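Local coordinates for protein Na-translocating NADH-quinone reductase subunit C NqrC (Shewanella oneidensis, PDB 4XHF) that belongs to the flavoproteins with an FMN-binding domain, as a soluble fragment of one subunit of a membrane complex, and carries flavin mononucleotide, at residues G140-I145 with G167-I172; V161-H166 with H180-W185. All blocks are in the same frame, centred on the assembly; numbering follows the deposited sequence.

Contact 1: G140-I145 with G167-I172; sequences GLWSMI and GETPGI. With FMN (flavin mononucleotide), chain E.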
ATOM      1  N   GLY A 140     -11.347  -7.731   4.767  1.00 15.94           N
ATOM      2  CA  GLY A 140     -11.292  -9.048   4.162  1.00 15.58           C
ATOM      3  C   GLY A 140     -12.637  -9.729   4.307  1.00 17.21           C
ATOM      4  O   GLY A 140     -13.652  -9.226   3.821  1.00 18.82           O
ATOM      5  N   LEU A 141     -12.645 -10.872   4.985  1.00 18.58           N
ATOM      6  CA  LEU A 141     -13.883 -11.588   5.271  1.00 18.96           C
ATOM      7  C   LEU A 141     -14.396 -11.237   6.665  1.00 17.84           C
ATOM      8  O   LEU A 141     -15.600 -11.075   6.868  1.00 19.63           O
ATOM      9  CB  LEU A 141     -13.673 -13.101   5.145  1.00 17.80           C
ATOM     10  CG  LEU A 141     -14.888 -13.989   5.435  1.00 18.45           C
ATOM     11  CD1 LEU A 141     -16.068 -13.652   4.532  1.00 18.21           C
ATOM     12  CD2 LEU A 141     -14.515 -15.451   5.284  1.00 19.78           C
ATOM     13  N   TRP A 142     -13.475 -11.100   7.617  1.00 15.34           N
ATOM     14  CA  TRP A 142     -13.842 -10.904   9.016  1.00 17.89           C
ATOM     15  C   TRP A 142     -13.140  -9.721   9.665  1.00 19.29           C
ATOM     16  O   TRP A 142     -13.504  -9.312  10.768  1.00 19.56           O
ATOM     17  CB  TRP A 142     -13.535 -12.169   9.821  1.00 19.65           C
ATOM     18  CG  TRP A 142     -14.369 -13.332   9.415  1.00 19.34           C
ATOM     19  CD1 TRP A 142     -13.938 -14.494   8.848  1.00 18.71           C
ATOM     20  CD2 TRP A 142     -15.790 -13.442   9.530  1.00 21.34           C
ATOM     21  NE1 TRP A 142     -15.004 -15.326   8.609  1.00 20.76           N
ATOM     22  CE2 TRP A 142     -16.154 -14.701   9.018  1.00 20.09           C
ATOM     23  CE3 TRP A 142     -16.792 -12.599  10.019  1.00 22.94           C
ATOM     24  CZ2 TRP A 142     -17.473 -15.139   8.981  1.00 19.71           C
ATOM     25  CZ3 TRP A 142     -18.102 -13.035   9.982  1.00 22.41           C
ATOM     26  CH2 TRP A 142     -18.430 -14.293   9.468  1.00 20.23           C
ATOM     27  N   SER A 143     -12.139  -9.170   8.988  1.00 17.93           N
ATOM     28  CA  SER A 143     -11.307  -8.141   9.597  1.00 16.94           C
ATOM     29  C   SER A 143     -10.717  -7.173   8.584  1.00 14.71           C
ATOM     30  O   SER A 143     -10.767  -7.406   7.377  1.00 13.85           O
ATOM     31  CB  SER A 143     -10.173  -8.793  10.385  1.00 16.10           C
ATOM     32  OG  SER A 143      -9.298  -9.485   9.511  1.00 16.32           O
ATOM     33  N   MET A 144     -10.159  -6.085   9.102  1.00 19.08           N
ATOM     34  CA  MET A 144      -9.434  -5.123   8.288  1.00 18.73           C
ATOM     35  C   MET A 144      -8.027  -5.636   8.018  1.00 14.02           C
ATOM     36  O   MET A 144      -7.354  -6.145   8.916  1.00 14.36           O
ATOM     37  CB  MET A 144      -9.373  -3.763   8.984  1.00 20.76           C
ATOM     38  CG  MET A 144     -10.729  -3.100   9.212  1.00 24.08           C
ATOM     39  SD  MET A 144     -11.715  -2.892   7.713  1.00 35.20           S
ATOM     40  CE  MET A 144     -10.532  -2.080   6.650  1.00 11.06           C
ATOM     41  N   ILE A 145      -7.593  -5.493   6.771  1.00 12.64           N
ATOM     42  CA  ILE A 145      -6.263  -5.906   6.353  1.00 11.48           C
ATOM     43  C   ILE A 145      -5.482  -4.672   5.918  1.00 10.81           C
ATOM     44  O   ILE A 145      -5.958  -3.903   5.091  1.00  9.51           O
ATOM     45  CB  ILE A 145      -6.329  -6.934   5.202  1.00 12.70           C
ATOM     46  CG1 ILE A 145      -7.155  -8.156   5.626  1.00 12.14           C
ATOM     47  CG2 ILE A 145      -4.929  -7.361   4.780  1.00 12.45           C
ATOM     48  CD1 ILE A 145      -7.547  -9.071   4.479  1.00 12.88           C
ATOM     49  N   GLY A 167      -6.836  -9.766  10.691  1.00 16.98           N
ATOM     50  CA  GLY A 167      -7.527 -10.515  11.724  1.00 20.06           C
ATOM     51  C   GLY A 167      -8.268 -11.704  11.138  1.00 22.42           C
ATOM     52  O   GLY A 167      -9.196 -12.236  11.748  1.00 23.55           O
ATOM     53  N   GLU A 168      -7.859 -12.112   9.941  1.00 20.74           N
ATOM     54  CA  GLU A 168      -8.461 -13.251   9.258  1.00 20.55           C
ATOM     55  C   GLU A 168      -8.111 -14.559   9.963  1.00 21.14           C
ATOM     56  O   GLU A 168      -7.106 -14.644  10.670  1.00 20.48           O
ATOM     57  CB  GLU A 168      -7.999 -13.303   7.800  1.00 19.29           C
ATOM     58  CG  GLU A 168      -8.215 -12.011   7.020  1.00 16.38           C
ATOM     59  CD  GLU A 168      -9.680 -11.718   6.760  1.00 15.26           C
ATOM     60  OE1 GLU A 168     -10.179 -12.095   5.679  1.00 14.77           O
ATOM     61  OE2 GLU A 168     -10.332 -11.102   7.630  1.00 17.15           O
ATOM     62  N   THR A 169      -8.942 -15.575   9.754  1.00 22.18           N
ATOM     63  CA  THR A 169      -8.776 -16.865  10.417  1.00 23.69           C
ATOM     64  C   THR A 169      -7.398 -17.470  10.131  1.00 25.09           C
ATOM     65  O   THR A 169      -7.032 -17.642   8.968  1.00 24.18           O
ATOM     66  CB  THR A 169      -9.866 -17.860   9.966  1.00 22.53           C
ATOM     67  OG1 THR A 169     -11.149 -17.225  10.026  1.00 22.53           O
ATOM     68  CG2 THR A 169      -9.874 -19.092  10.853  1.00 23.30           C
ATOM     69  N   PRO A 170      -6.623 -17.785  11.189  1.00 26.82           N
ATOM     70  CA  PRO A 170      -5.335 -18.451  10.956  1.00 26.14           C
ATOM     71  C   PRO A 170      -5.511 -19.822  10.315  1.00 26.30           C
ATOM     72  O   PRO A 170      -6.417 -20.561  10.700  1.00 26.05           O
ATOM     73  CB  PRO A 170      -4.739 -18.582  12.363  1.00 26.27           C
ATOM     74  CG  PRO A 170      -5.442 -17.572  13.182  1.00 27.48           C
ATOM     75  CD  PRO A 170      -6.826 -17.480  12.616  1.00 27.68           C
ATOM     76  N   GLY A 171      -4.653 -20.152   9.355  1.00 30.31           N
ATOM     77  CA  GLY A 171      -4.749 -21.411   8.641  1.00 31.08           C
ATOM     78  C   GLY A 171      -5.579 -21.291   7.376  1.00 28.27           C
ATOM     79  O   GLY A 171      -5.510 -22.152   6.497  1.00 29.37           O
ATOM     80  N   ILE A 172      -6.368 -20.222   7.292  1.00 25.08           N
ATOM     81  CA  ILE A 172      -7.178 -19.949   6.108  1.00 24.60           C
ATOM     82  C   ILE A 172      -6.806 -18.600   5.490  1.00 21.76           C
ATOM     83  O   ILE A 172      -6.153 -18.548   4.448  1.00 24.50           O
ATOM     84  CB  ILE A 172      -8.690 -19.950   6.435  1.00 25.83           C
ATOM     85  CG1 ILE A 172      -9.088 -21.213   7.204  1.00 25.71           C
ATOM     86  CG2 ILE A 172      -9.504 -19.838   5.163  1.00 26.11           C
ATOM     87  CD1 ILE A 172      -8.961 -22.506   6.412  1.00 25.74           C
TER
HETATM   88  N1  FMN E 300     -12.266 -17.973   3.899  1.00 25.17           N
HETATM   89  C2  FMN E 300     -11.494 -16.760   3.693  1.00 23.20           C
HETATM   90  O2  FMN E 300     -11.296 -16.363   2.618  1.00 18.61           O
HETATM   91  N3  FMN E 300     -10.963 -16.038   4.854  1.00 25.05           N
HETATM   92  C4  FMN E 300     -11.212 -16.514   6.157  1.00 25.03           C
HETATM   93  O4  FMN E 300     -10.789 -15.930   7.088  1.00 21.77           O
HETATM   94  C4A FMN E 300     -12.024 -17.765   6.370  1.00 27.04           C
HETATM   95  N5  FMN E 300     -12.284 -18.248   7.676  1.00 30.01           N
HETATM   96  C5A FMN E 300     -13.072 -19.461   7.846  1.00 28.85           C
HETATM   97  C6  FMN E 300     -13.324 -19.932   9.145  1.00 31.05           C
HETATM   98  C7  FMN E 300     -14.127 -21.026   9.360  1.00 33.29           C
HETATM   99  C7M FMN E 300     -14.419 -21.454  10.781  1.00 34.36           C
HETATM  100  C8  FMN E 300     -14.642 -21.730   8.268  1.00 33.47           C
HETATM  101  C8M FMN E 300     -15.707 -22.852   8.445  1.00 31.13           C
HETATM  102  C9  FMN E 300     -14.323 -21.306   6.932  1.00 32.44           C
HETATM  103  C9A FMN E 300     -13.571 -20.146   6.711  1.00 29.93           C
HETATM  104  N10 FMN E 300     -13.302 -19.640   5.371  1.00 29.73           N
HETATM  105  C10 FMN E 300     -12.513 -18.442   5.226  1.00 27.16           C
HETATM  106  C1' FMN E 300     -13.805 -20.344   4.132  1.00 31.53           C
HETATM  107  C2' FMN E 300     -14.856 -19.525   3.404  1.00 34.47           C
HETATM  108  O2' FMN E 300     -16.085 -19.709   4.043  1.00 38.16           O
HETATM  109  C3' FMN E 300     -14.986 -19.982   1.953  1.00 33.12           C
HETATM  110  O3' FMN E 300     -15.280 -21.350   1.943  1.00 28.38           O
HETATM  111  C4' FMN E 300     -13.693 -19.708   1.156  1.00 32.78           C
HETATM  112  O4' FMN E 300     -13.338 -18.359   1.268  1.00 34.04           O
HETATM  113  C5' FMN E 300     -13.874 -20.036  -0.328  1.00 30.35           C
HETATM  114  O5' FMN E 300     -12.590 -20.128  -0.901  1.00 29.51           O
HETATM  115  P   FMN E 300     -12.447 -20.193  -2.493  1.00 41.34           P
HETATM  116  O1P FMN E 300     -13.876 -20.013  -3.189  1.00 37.47           O
HETATM  117  O2P FMN E 300     -11.806 -21.590  -2.929  1.00 45.18           O

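Contact 2: V161-H166 with H180-W185; sequences VVVYEH and HWLSLW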
ATOM      1  N   VAL A 161       4.282  -5.912  -2.852  1.00 12.39           N
ATOM      2  CA  VAL A 161       3.165  -5.797  -1.927  1.00 12.63           C
ATOM      3  C   VAL A 161       3.564  -6.349  -0.564  1.00 13.22           C
ATOM      4  O   VAL A 161       4.149  -7.428  -0.471  1.00 14.73           O
ATOM      5  CB  VAL A 161       1.928  -6.547  -2.446  1.00  9.05           C
ATOM      6  CG1 VAL A 161       0.792  -6.493  -1.430  1.00 10.11           C
ATOM      7  CG2 VAL A 161       1.482  -5.962  -3.773  1.00 10.41           C
ATOM      8  N   VAL A 162       3.243  -5.597   0.484  1.00 11.53           N
ATOM      9  CA  VAL A 162       3.532  -5.999   1.853  1.00 11.87           C
ATOM     10  C   VAL A 162       2.285  -5.831   2.709  1.00 13.40           C
ATOM     11  O   VAL A 162       1.799  -4.718   2.885  1.00 16.50           O
ATOM     12  CB  VAL A 162       4.684  -5.166   2.463  1.00 13.45           C
ATOM     13  CG1 VAL A 162       4.920  -5.548   3.920  1.00 16.68           C
ATOM     14  CG2 VAL A 162       5.962  -5.350   1.664  1.00 12.59           C
ATOM     15  N   VAL A 163       1.771  -6.939   3.233  1.00 14.01           N
ATOM     16  CA  VAL A 163       0.673  -6.905   4.195  1.00 14.75           C
ATOM     17  C   VAL A 163       1.261  -7.183   5.573  1.00 15.30           C
ATOM     18  O   VAL A 163       2.013  -8.142   5.745  1.00 18.51           O
ATOM     19  CB  VAL A 163      -0.431  -7.931   3.849  1.00 13.79           C
ATOM     20  CG1 VAL A 163      -1.505  -7.981   4.929  1.00 12.70           C
ATOM     21  CG2 VAL A 163      -1.058  -7.598   2.504  1.00 12.23           C
ATOM     22  N   TYR A 164       0.925  -6.339   6.546  1.00 15.01           N
ATOM     23  CA  TYR A 164       1.552  -6.403   7.865  1.00 17.69           C
ATOM     24  C   TYR A 164       0.556  -6.569   9.016  1.00 18.61           C
ATOM     25  O   TYR A 164       0.963  -6.774  10.159  1.00 22.31           O
ATOM     26  CB  TYR A 164       2.398  -5.146   8.099  1.00 19.86           C
ATOM     27  CG  TYR A 164       1.597  -3.866   8.203  1.00 22.08           C
ATOM     28  CD1 TYR A 164       1.036  -3.472   9.410  1.00 23.91           C
ATOM     29  CD2 TYR A 164       1.410  -3.048   7.097  1.00 20.57           C
ATOM     30  CE1 TYR A 164       0.305  -2.307   9.513  1.00 23.00           C
ATOM     31  CE2 TYR A 164       0.680  -1.878   7.191  1.00 20.63           C
ATOM     32  CZ  TYR A 164       0.131  -1.514   8.403  1.00 21.50           C
ATOM     33  OH  TYR A 164      -0.596  -0.354   8.516  1.00 23.10           O
ATOM     34  N   GLU A 165      -0.739  -6.472   8.727  1.00 16.25           N
ATOM     35  CA  GLU A 165      -1.754  -6.627   9.769  1.00 16.04           C
ATOM     36  C   GLU A 165      -3.066  -7.179   9.222  1.00 16.06           C
ATOM     37  O   GLU A 165      -3.508  -6.804   8.137  1.00 16.04           O
ATOM     38  CB  GLU A 165      -2.015  -5.289  10.469  1.00 19.50           C
ATOM     39  CG  GLU A 165      -3.137  -5.340  11.504  1.00 23.90           C
ATOM     40  CD  GLU A 165      -3.331  -4.026  12.236  1.00 29.15           C
ATOM     41  OE1 GLU A 165      -2.434  -3.161  12.163  1.00 33.95           O
ATOM     42  OE2 GLU A 165      -4.384  -3.855  12.884  1.00 29.69           O
ATOM     43  N   HIS A 166      -3.688  -8.060   9.999  1.00 17.26           N
ATOM     44  CA  HIS A 166      -4.972  -8.642   9.635  1.00 16.79           C
ATOM     45  C   HIS A 166      -5.584  -9.346  10.838  1.00 16.60           C
ATOM     46  O   HIS A 166      -4.937  -9.502  11.874  1.00 17.05           O
ATOM     47  CB  HIS A 166      -4.810  -9.628   8.476  1.00 17.81           C
ATOM     48  CG  HIS A 166      -4.193 -10.931   8.878  1.00 17.17           C
ATOM     49  ND1 HIS A 166      -4.942 -12.031   9.230  1.00 15.88           N
ATOM     50  CD2 HIS A 166      -2.896 -11.305   8.995  1.00 16.85           C
ATOM     51  CE1 HIS A 166      -4.136 -13.030   9.542  1.00 17.87           C
ATOM     52  NE2 HIS A 166      -2.890 -12.615   9.407  1.00 19.00           N
ATOM     53  N   HIS A 180       5.633 -15.780   0.523  1.00 12.05           N
ATOM     54  CA  HIS A 180       5.521 -16.651  -0.639  1.00 12.11           C
ATOM     55  C   HIS A 180       4.382 -16.200  -1.543  1.00 13.03           C
ATOM     56  O   HIS A 180       4.494 -16.254  -2.768  1.00 17.43           O
ATOM     57  CB  HIS A 180       5.299 -18.103  -0.210  1.00 14.04           C
ATOM     58  CG  HIS A 180       6.488 -18.730   0.448  1.00 18.73           C
ATOM     59  ND1 HIS A 180       7.438 -19.441  -0.254  1.00 22.10           N
ATOM     60  CD2 HIS A 180       6.881 -18.758   1.744  1.00 20.03           C
ATOM     61  CE1 HIS A 180       8.365 -19.878   0.580  1.00 22.69           C
ATOM     62  NE2 HIS A 180       8.050 -19.477   1.799  1.00 21.60           N
ATOM     63  N   TRP A 181       3.290 -15.751  -0.934  1.00 11.62           N
ATOM     64  CA  TRP A 181       2.123 -15.309  -1.686  1.00 13.02           C
ATOM     65  C   TRP A 181       2.260 -13.857  -2.134  1.00 12.60           C
ATOM     66  O   TRP A 181       1.878 -13.506  -3.249  1.00 12.98           O
ATOM     67  CB  TRP A 181       0.853 -15.472  -0.850  1.00 13.65           C
ATOM     68  CG  TRP A 181      -0.382 -15.027  -1.569  1.00 12.49           C
ATOM     69  CD1 TRP A 181      -1.058 -15.709  -2.538  1.00 12.58           C
ATOM     70  CD2 TRP A 181      -1.088 -13.798  -1.377  1.00 12.39           C
ATOM     71  NE1 TRP A 181      -2.142 -14.980  -2.962  1.00 11.44           N
ATOM     72  CE2 TRP A 181      -2.183 -13.803  -2.263  1.00 12.46           C
ATOM     73  CE3 TRP A 181      -0.902 -12.693  -0.540  1.00 13.04           C
ATOM     74  CZ2 TRP A 181      -3.088 -12.747  -2.337  1.00 13.01           C
ATOM     75  CZ3 TRP A 181      -1.801 -11.646  -0.614  1.00 13.51           C
ATOM     76  CH2 TRP A 181      -2.880 -11.680  -1.506  1.00 13.05           C
ATOM     77  N   LEU A 182       2.803 -13.020  -1.260  1.00 12.65           N
ATOM     78  CA  LEU A 182       2.976 -11.603  -1.560  1.00 14.16           C
ATOM     79  C   LEU A 182       3.919 -11.388  -2.742  1.00 12.45           C
ATOM     80  O   LEU A 182       3.781 -10.419  -3.486  1.00 12.46           O
ATOM     81  CB  LEU A 182       3.504 -10.862  -0.329  1.00 15.43           C
ATOM     82  CG  LEU A 182       2.536 -10.724   0.847  1.00 12.61           C
ATOM     83  CD1 LEU A 182       3.291 -10.343   2.105  1.00 11.80           C
ATOM     84  CD2 LEU A 182       1.468  -9.691   0.534  1.00 11.82           C
ATOM     85  N   SER A 183       4.876 -12.294  -2.909  1.00 13.33           N
ATOM     86  CA  SER A 183       5.866 -12.174  -3.974  1.00 14.36           C
ATOM     87  C   SER A 183       5.236 -12.351  -5.351  1.00 14.36           C
ATOM     88  O   SER A 183       5.812 -11.947  -6.363  1.00 14.72           O
ATOM     89  CB  SER A 183       6.979 -13.203  -3.783  1.00 17.28           C
ATOM     90  OG  SER A 183       6.492 -14.518  -3.977  1.00 20.23           O
ATOM     91  N   LEU A 184       4.057 -12.963  -5.384  1.00 14.90           N
ATOM     92  CA  LEU A 184       3.348 -13.206  -6.635  1.00 14.72           C
ATOM     93  C   LEU A 184       2.902 -11.910  -7.305  1.00 13.04           C
ATOM     94  O   LEU A 184       2.702 -11.868  -8.519  1.00 13.08           O
ATOM     95  CB  LEU A 184       2.127 -14.094  -6.389  1.00 14.97           C
ATOM     96  CG  LEU A 184       2.368 -15.464  -5.757  1.00 14.23           C
ATOM     97  CD1 LEU A 184       1.040 -16.161  -5.531  1.00 16.61           C
ATOM     98  CD2 LEU A 184       3.281 -16.317  -6.620  1.00 14.28           C
ATOM     99  N   TRP A 185       2.733 -10.859  -6.511  1.00 13.66           N
ATOM    100  CA  TRP A 185       2.234  -9.586  -7.021  1.00 12.47           C
ATOM    101  C   TRP A 185       3.296  -8.833  -7.816  1.00 13.79           C
ATOM    102  O   TRP A 185       2.968  -7.986  -8.648  1.00 13.66           O
ATOM    103  CB  TRP A 185       1.740  -8.711  -5.868  1.00 11.21           C
ATOM    104  CG  TRP A 185       0.536  -9.262  -5.157  1.00 10.90           C
ATOM    105  CD1 TRP A 185       0.524 -10.215  -4.183  1.00 10.70           C
ATOM    106  CD2 TRP A 185      -0.830  -8.881  -5.362  1.00 10.49           C
ATOM    107  NE1 TRP A 185      -0.765 -10.456  -3.771  1.00 10.93           N
ATOM    108  CE2 TRP A 185      -1.614  -9.649  -4.479  1.00  9.30           C
ATOM    109  CE3 TRP A 185      -1.464  -7.966  -6.207  1.00 10.50           C
ATOM    110  CZ2 TRP A 185      -3.000  -9.531  -4.418  1.00 12.44           C
ATOM    111  CZ3 TRP A 185      -2.839  -7.851  -6.144  1.00 13.38           C
ATOM    112  CH2 TRP A 185      -3.592  -8.629  -5.257  1.00 13.24           C
TER

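Contact 1: G140-I145 with G167-I172
Glu168 OE2 takes hydrogen bonds from two donors of the turn that leads into strand 144-151, the backbone N of Trp142 and the hydroxyl of Ser143, and the same carboxylate's OE1 takes a third from Leu141 N. In this FMN-binding domain the buried carboxylate thereby joins that turn to the loop after strand 158-165, at the flavin pocket. The two amides arrive on the syn lone pairs of the carboxylate: Leu141 N reaches OE1 over 2.8 Å and almost straight (172°), while Trp142 N lies 3.1 Å from OE2. Ser143 OG approaches OE2 from the anti side, tilted 19° out of the carboxylate plane, at 2.7 Å. Glu168 gets there by a bend at chi2 (-69°), which swings its end toward the turn; Ile145 CD1 packs against its CG, the two side chains crossing at about a right angle. Outside the two segments, Thr223 also bonds to OE1, and its hydroxyl binds FMN as well, which links the acid to helix 221-234 and to the flavin. The four bonds fix the carboxylate's rotation and probably help to stabilise its negative charge. Ser143 OG also accepts a weak, bent bond from Gly167 N, and close by, the CB of Ser143 presses on Gly167 CA.

Past Glu168 the chain turns to the ligand. Thr169 N donates to FMN O4, and its hydroxyl, held anti to the carbonyl carbon, donates to FMN N5. Leu141 CD2, against C4A and C4, and Ile172 CG2, 3.3 Å from FMN C10, sandwich the isoalloxazine between them. Leu141 CG sits over one face of the Trp142 indole, toward the rim. That indole presents its edge to the flavin, with Trp142 CD1 3.9 Å from FMN O4.

Contact 2: V161-H166 with H180-W185
Apolar packing carries most of this buried contact: Leu182 meets Val161 and Val163 of strand 158-165, and Trp185 meets Val161. Leu182 makes most of the packing: its CD2 methyl lies 3.8 Å from Val161 CG1 and equally far from Val163 CG2, so one branch bridges two valines that both point toward the helical segment. Each valine crosses the leucine at about a right angle. On Val161 the second methyl is used differently. CG2, placed anti to the carbonyl carbon, presses on Trp185 CB at 3.5 Å and reaches on to CG of the indole, which it meets obliquely.

Van der Waals contacts with the strand backbone make up the rest. The CB of Leu182 rests 3.5 Å from Val161 O, while its CD1 branch lies near Val163 N, a buried amide with no polar partner in the model.

Among the aromatic groups, Trp185 brings NE1 over one face of the Trp181 ring, 3.3 Å above its plane and toward the rim. Met231 of helix 221-234 touches both Val161 and Trp185. Together these groups pack a short helical segment against one face of the antiparallel sheet of the FMN-binding domain.

Overall arrangement
From the N terminus, the chain enters contact 1 at the turn 140-145, runs out along strand 144-151 and returns antiparallel on strand 158-165, where 161-166 supplies the first half of contact 2. Directly after it, 167-172 comes back to the turn and closes contact 1 around the hairpin; the chain then continues to 180-185, which closes contact 2. The segments therefore alternate, and the two closures cross rather than nest. Their centres are 14 Å apart, yet they touch where Ile145 CG2 meets Val163 CG1 at 3.5 Å. Contact 1 ties the turn between strands 129-139 and 144-151 to the loop after strand 158-165, beside the flavin; contact 2 joins the sheet to the short helix 179-182.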